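Local coordinates for DUF4393 domain-containing protein (Alcanivorax borkumensis, PDB 3H35) that is of unknown function but, as a member of the abortive infection alpha family, may take part in bacterial defence against phage, at residues S127-T130 and D131-C135; L110-L113 and F114-L118; T44-V47 and E48-A52. One frame throughout, in Å; residues are numbered along the deposited sequence. Where two conformers were deposited one is given.

Overall arrangement
All three interactions are local contacts between successive turns of helix or at a helix end, and they follow the chain in the order 3, 2, 1. Interactions 2 and 3 have centres about 14 Å apart and meet directly: Gln116 OE1 lies 2.8 Å from His50 ND1, probably a hydrogen bond, and both interactions also touch a third subunit of the trimeric assembly. Interaction 1 stands apart. Its centre is about 22 Å from that of interaction 2 and about 33 Å from that of interaction 3, on the far side of the chain's centre. No active site is known; the ethanediol at interaction 2 probably comes from the crystallisation liquor.

Interaction 1: S127-T130 and D131-C135; sequences SLRT and DYELC
Leu128 and Tyr132 sit one turn apart, with CB of Leu128 3.7 Å from CE2 of the tyrosine ring. A chi1 of -66° sets the ring beside its own backbone N, leaning it back over the preceding turn. There CD2 of Tyr132 comes 3.2 Å from Leu128 O, which approaches the ring obliquely, while Arg129 CA lies at the ring edge. An aromatic residue with a polar tip suits this buried place: the ring packs on Phe124 and on strand 71-77, and OH is hydrogen-bonded to Thr125 N and Glu160 O.

The side chains of Leu128 and Asp131 run aslant to each other, CD2 of Leu128 being 3.6 Å from OD2 of Asp131. Here the fold turns from a short 3-10 segment into helix 129-137, and Leu128 holds the N-cap position, although its hydrocarbon side chain offers no acceptor. A water takes up the first-turn amide instead, accepting from Asp131 N at 3.0 Å and donating to Asp131 OD2 at 2.7 Å as well as to Ser127 O. An acidic residue in this first turn should interact favourably with the helix dipole; its OD1 bonds to Asn93.

On the exposed flank, Arg129 and Glu133 also slant across one another, guanidinium and carboxylate planes 55° apart. Their charged atoms stay separated, NH1 of Arg129 lying 5.0 Å from OE2 of Glu133. A water in the guanidinium plane bridges the gap, accepting from Arg129 NH1 at 2.9 Å and donating to Glu133 OE2 at 2.6 Å, while Arg129 NH2 forms a salt bridge with Glu126.

Interaction 2: L110-L113 and F114-L118; sequences LNHL and FAQGL. With EDO (1,2-ethanediol), chain D.
Asn111 OD1 accepts a 2.6 Å hydrogen bond from O1 of an ethanediol whose other hydroxyl, O2, rests over a face of the Phe114 ring, 3.4 Å from CG. The diol thus spans two side chains of neighbouring turns, and it is also bonded to Arg90. These turns form the C-terminal end of helix 106-115, closed by a Schellman motif. Gly117, with a positive phi of 75° that glycine adopts easily, reverses the chain and lets Leu118 N reach back 3.0 Å to Leu113 O.

The reversal brings the two leucines together: their side chains meet at about a right angle, CD2 of Leu113 3.9 Å from CD1 of Leu118. Both are buried, packing on Leu54 and helix 56-65, a setting that suits branched hydrocarbon.

On a neighbouring flank His112 and Gln116 lie side by side and point the same way, ring and amide planes only 17° apart. Because the glutamine chain bends at chi2 (-75°), its amide turns to run alongside the imidazole, and OE1 is bonded to His50. Asn111 ND2 meanwhile bonds to Ala115 O of the second subunit, where small Ala115 packs against its counterpart. The CH-pi contact places CG of Gln116 4.0 Å from the centroid of the His112 ring, over its face but displaced toward the rim.

Interaction 3: T44-V47 and E48-A52; sequences TMLV and ERHLA
Glu48 N donates to Thr44 O at 2.9 Å, an ordinary alpha-helical bond in helix 42-52, whose final residues open into a wider pi-type turn. The glutamate's methylenes lie by the same carbonyl, and its chain bends at chi2; an acid suits this exposed position.

Next, Arg49 N bonds to Met45 O. The arginine side chain runs alongside Leu46, both pointing the same way, and CD2 of Leu46 touches NH2 of Arg49 at 3.3 Å. With CG anti to the backbone N (chi1 -176°) and a bend at chi3, the chain runs back along the helix and brings the guanidinium beside Leu46. Its long reach suits a subunit boundary: NH1 forms a salt bridge with Glu58 and a hydrogen bond with Ser53 O, both of the third subunit.

His50 follows, its amide on Leu46 O at 3.0 Å. CG of Arg49 sits 4.2 Å above the plane of the His50 ring, over its centre, and the guanidinium curls round so that Arg49 NH2 donates to His50 NE2 at 3.3 Å. That acceptor lies in the guanidinium plane, whereas the donor stands 23° out of the imidazole plane. With ND1 bonded to Gln116, both ring nitrogens of this buried histidine have partners.

Leu51 and Ala52 complete the turn. Leu51 directs its side chain to Met175 of helix 166-175, as Val47 does to Leu174. Val47 O accepts twice: the alpha-helical bond from Leu51 N at 2.8 Å, tilted 29° from the carbonyl plane, and the pi-type bond from Ala52 N, five residues on, at 3.0 Å, lying in it.

Interaction 1: S127-T130 and D131-C135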
# COMPACT_ATOMS: atom_id res chain seq x y z
N SER A 127 -3.42 -4.93 -28.63
CA SER A 127 -2.21 -5.50 -29.22
C SER A 127 -1.50 -6.50 -28.30
O SER A 127 -0.71 -7.30 -28.76
CB SER A 127 -1.24 -4.39 -29.61
OG SER A 127 -0.74 -3.81 -28.43
N LEU A 128 -1.79 -6.45 -27.01
CA LEU A 128 -1.24 -7.44 -26.10
C LEU A 128 -2.09 -8.73 -25.97
O LEU A 128 -1.83 -9.56 -25.08
CB LEU A 128 -1.04 -6.78 -24.73
CG LEU A 128 0.06 -5.68 -24.71
CD1 LEU A 128 0.10 -5.00 -23.36
CD2 LEU A 128 1.39 -6.27 -25.01
N ARG A 129 -3.10 -8.91 -26.84
CA ARG A 129 -4.01 -10.06 -26.72
C ARG A 129 -3.28 -11.42 -26.50
O ARG A 129 -3.60 -12.20 -25.59
CB ARG A 129 -4.96 -10.15 -27.93
CG ARG A 129 -6.07 -11.18 -27.74
CD ARG A 129 -7.14 -11.10 -28.84
NE ARG A 129 -8.05 -9.94 -28.74
CZ ARG A 129 -9.12 -9.87 -27.94
NH1 ARG A 129 -9.43 -10.86 -27.12
NH2 ARG A 129 -9.87 -8.78 -27.95
N THR A 130 -2.30 -11.69 -27.35
CA THR A 130 -1.54 -12.92 -27.25
C THR A 130 -0.91 -13.07 -25.87
O THR A 130 -1.03 -14.14 -25.25
CB THR A 130 -0.49 -12.96 -28.34
OG1 THR A 130 -1.16 -13.07 -29.59
CG2 THR A 130 0.43 -14.14 -28.17
N ASP A 131 -0.31 -11.99 -25.37
CA ASP A 131 0.28 -12.01 -24.03
C ASP A 131 -0.71 -12.30 -22.90
O ASP A 131 -0.40 -13.05 -21.98
CB ASP A 131 1.01 -10.70 -23.75
CG ASP A 131 2.29 -10.58 -24.58
OD1 ASP A 131 3.19 -11.42 -24.37
OD2 ASP A 131 2.38 -9.69 -25.44
N TYR A 132 -1.89 -11.71 -22.96
CA TYR A 132 -2.91 -12.04 -21.97
C TYR A 132 -3.19 -13.54 -21.97
O TYR A 132 -3.31 -14.16 -20.91
CB TYR A 132 -4.20 -11.30 -22.25
CG TYR A 132 -4.10 -9.79 -22.10
CD1 TYR A 132 -3.81 -9.21 -20.87
CD2 TYR A 132 -4.33 -8.94 -23.19
CE1 TYR A 132 -3.71 -7.82 -20.74
CE2 TYR A 132 -4.24 -7.57 -23.07
CZ TYR A 132 -3.93 -7.00 -21.83
OH TYR A 132 -3.86 -5.62 -21.73
N GLU A 133 -3.31 -14.11 -23.19
CA GLU A 133 -3.59 -15.52 -23.37
C GLU A 133 -2.49 -16.38 -22.80
O GLU A 133 -2.77 -17.31 -22.04
CB GLU A 133 -3.84 -15.84 -24.86
CG GLU A 133 -5.12 -15.23 -25.39
CD GLU A 133 -5.27 -15.29 -26.92
OE1 GLU A 133 -4.39 -15.86 -27.64
OE2 GLU A 133 -6.30 -14.75 -27.42
N LEU A 134 -1.24 -16.05 -23.10
CA LEU A 134 -0.12 -16.71 -22.44
C LEU A 134 -0.20 -16.59 -20.92
O LEU A 134 0.05 -17.56 -20.22
CB LEU A 134 1.22 -16.12 -22.88
CG LEU A 134 1.64 -16.34 -24.32
CD1 LEU A 134 2.94 -15.57 -24.53
CD2 LEU A 134 1.77 -17.87 -24.73
N CYS A 135 -0.50 -15.40 -20.39
CA CYS A 135 -0.60 -15.25 -18.95
C CYS A 135 -1.74 -16.07 -18.36
O CYS A 135 -1.59 -16.67 -17.30
CB CYS A 135 -0.82 -13.79 -18.58
SG CYS A 135 0.62 -12.77 -18.81
O HOH W 1 0.44 -9.83 -27.33
O HOH W 2 -8.04 -13.22 -26.33
O HOH W 3 -3.85 -14.69 -29.72

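Interaction 2: L110-L113 and F114-L118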
# COMPACT_ATOMS: atom_id res chain seq x y z
N LEU A 110 5.15 -7.53 -8.36
CA LEU A 110 4.15 -6.53 -8.75
C LEU A 110 3.44 -5.93 -7.55
O LEU A 110 3.16 -4.73 -7.52
CB LEU A 110 3.16 -7.11 -9.73
CG LEU A 110 3.70 -7.45 -11.12
CD1 LEU A 110 2.68 -8.30 -11.92
CD2 LEU A 110 4.02 -6.17 -11.86
N ASN A 111 3.18 -6.74 -6.53
CA ASN A 111 2.56 -6.19 -5.32
C ASN A 111 3.44 -5.08 -4.73
O ASN A 111 2.94 -4.04 -4.36
CB ASN A 111 2.35 -7.24 -4.26
CG ASN A 111 1.39 -6.79 -3.20
OD1 ASN A 111 0.17 -6.84 -3.41
ND2 ASN A 111 1.91 -6.25 -2.13
N HIS A 112 4.75 -5.32 -4.66
CA HIS A 112 5.68 -4.32 -4.17
C HIS A 112 5.77 -3.07 -5.07
O HIS A 112 5.73 -1.96 -4.57
CB HIS A 112 7.08 -4.95 -4.02
CG HIS A 112 8.09 -4.04 -3.36
ND1 HIS A 112 8.12 -3.82 -2.00
CD2 HIS A 112 9.10 -3.30 -3.88
CE1 HIS A 112 9.11 -2.99 -1.72
NE2 HIS A 112 9.71 -2.65 -2.85
N LEU A 113 5.93 -3.25 -6.39
CA LEU A 113 6.02 -2.10 -7.31
C LEU A 113 4.77 -1.23 -7.22
O LEU A 113 4.86 -0.01 -7.20
CB LEU A 113 6.23 -2.56 -8.77
CG LEU A 113 7.59 -3.21 -9.05
CD1 LEU A 113 7.62 -3.79 -10.46
CD2 LEU A 113 8.74 -2.19 -8.81
N PHE A 114 3.61 -1.86 -7.16
CA PHE A 114 2.33 -1.13 -6.95
C PHE A 114 2.27 -0.49 -5.58
O PHE A 114 1.91 0.67 -5.50
CB PHE A 114 1.05 -1.99 -7.19
CG PHE A 114 0.69 -2.11 -8.65
CD1 PHE A 114 -0.08 -1.16 -9.28
CD2 PHE A 114 1.19 -3.16 -9.41
CE1 PHE A 114 -0.41 -1.27 -10.66
CE2 PHE A 114 0.91 -3.25 -10.77
CZ PHE A 114 0.09 -2.30 -11.39
N ALA A 115 2.66 -1.22 -4.53
CA ALA A 115 2.51 -0.67 -3.16
C ALA A 115 3.38 0.56 -3.04
O ALA A 115 3.04 1.52 -2.32
CB ALA A 115 2.85 -1.69 -2.06
N GLN A 116 4.51 0.54 -3.75
CA GLN A 116 5.48 1.64 -3.72
C GLN A 116 5.12 2.81 -4.69
O GLN A 116 5.83 3.81 -4.74
CB GLN A 116 6.87 1.10 -4.03
CG GLN A 116 7.52 0.36 -2.90
CD GLN A 116 7.98 1.30 -1.86
OE1 GLN A 116 8.98 1.99 -2.04
NE2 GLN A 116 7.26 1.36 -0.74
N GLY A 117 4.06 2.67 -5.47
CA GLY A 117 3.58 3.73 -6.34
C GLY A 117 4.45 3.90 -7.58
O GLY A 117 4.41 4.94 -8.21
N LEU A 118 5.20 2.86 -7.94
CA LEU A 118 6.19 2.95 -9.00
C LEU A 118 5.62 2.62 -10.37
O LEU A 118 6.23 2.99 -11.38
CB LEU A 118 7.39 2.01 -8.70
CG LEU A 118 8.21 2.32 -7.45
CD1 LEU A 118 9.41 1.35 -7.23
CD2 LEU A 118 8.66 3.81 -7.46
C1 EDO D . -0.96 -6.26 -6.68
O1 EDO D . -1.21 -7.20 -5.62
C2 EDO D . -1.26 -4.83 -6.28
O2 EDO D . -1.75 -4.15 -7.43

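Interaction 3: T44-V47 and E48-A52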
# COMPACT_ATOMS: atom_id res chain seq x y z
N THR A 44 18.95 11.79 -2.82
CA THR A 44 19.71 10.60 -2.63
C THR A 44 18.94 9.66 -1.74
O THR A 44 18.83 8.47 -2.05
CB THR A 44 21.11 10.92 -2.03
OG1 THR A 44 21.75 11.86 -2.89
CG2 THR A 44 21.99 9.66 -1.92
N MSE A 45 18.39 10.17 -0.63
CA MSE A 45 17.56 9.33 0.23
C MSE A 45 16.36 8.75 -0.54
O MSE A 45 16.03 7.59 -0.35
CB MSE A 45 17.08 10.10 1.45
CG MSE A 45 16.02 9.35 2.28
SE MSE A 45 16.70 7.90 3.43
CE MSE A 45 17.50 9.01 4.82
N LEU A 46 15.75 9.54 -1.42
CA LEU A 46 14.58 9.07 -2.15
C LEU A 46 14.95 7.90 -3.04
O LEU A 46 14.27 6.87 -3.02
CB LEU A 46 13.92 10.18 -2.96
CG LEU A 46 13.12 11.21 -2.14
CD1 LEU A 46 12.83 12.45 -2.98
CD2 LEU A 46 11.86 10.64 -1.56
N VAL A 47 16.05 8.03 -3.79
CA VAL A 47 16.44 6.95 -4.68
C VAL A 47 16.96 5.74 -3.88
O VAL A 47 16.66 4.58 -4.24
CB VAL A 47 17.43 7.38 -5.81
CG1 VAL A 47 16.87 8.59 -6.61
CG2 VAL A 47 18.77 7.66 -5.23
N GLU A 48 17.69 5.96 -2.78
CA GLU A 48 18.09 4.80 -1.96
C GLU A 48 16.89 4.01 -1.47
O GLU A 48 16.85 2.79 -1.55
CB GLU A 48 18.85 5.21 -0.72
CG GLU A 48 20.29 5.42 -0.95
CD GLU A 48 20.91 4.20 -1.63
OE1 GLU A 48 20.89 3.10 -0.97
OE2 GLU A 48 21.34 4.35 -2.83
N ARG A 49 15.95 4.75 -0.91
CA ARG A 49 14.82 4.18 -0.23
C ARG A 49 13.85 3.47 -1.19
O ARG A 49 13.29 2.43 -0.86
CB ARG A 49 14.13 5.35 0.48
CG ARG A 49 13.02 5.05 1.31
CD ARG A 49 12.55 6.34 2.02
NE ARG A 49 11.67 7.15 1.20
CZ ARG A 49 11.19 8.33 1.59
NH1 ARG A 49 11.59 8.85 2.74
NH2 ARG A 49 10.35 9.00 0.81
N HIS A 50 13.65 4.01 -2.38
CA HIS A 50 12.66 3.45 -3.27
C HIS A 50 13.24 2.63 -4.41
O HIS A 50 12.55 1.77 -4.90
CB HIS A 50 11.74 4.53 -3.82
CG HIS A 50 10.94 5.21 -2.76
ND1 HIS A 50 10.06 4.52 -1.95
CD2 HIS A 50 10.91 6.50 -2.35
CE1 HIS A 50 9.50 5.37 -1.10
NE2 HIS A 50 9.98 6.58 -1.33
N LEU A 51 14.48 2.88 -4.84
CA LEU A 51 15.05 2.17 -6.01
C LEU A 51 16.17 1.23 -5.57
O LEU A 51 16.17 0.09 -5.96
CB LEU A 51 15.59 3.13 -7.10
CG LEU A 51 14.56 4.03 -7.79
CD1 LEU A 51 15.27 4.86 -8.88
CD2 LEU A 51 13.34 3.19 -8.30
N ALA A 52 17.10 1.69 -4.73
CA ALA A 52 18.23 0.85 -4.35
C ALA A 52 17.71 -0.30 -3.49
O ALA A 52 18.30 -1.38 -3.50
CB ALA A 52 19.32 1.64 -3.58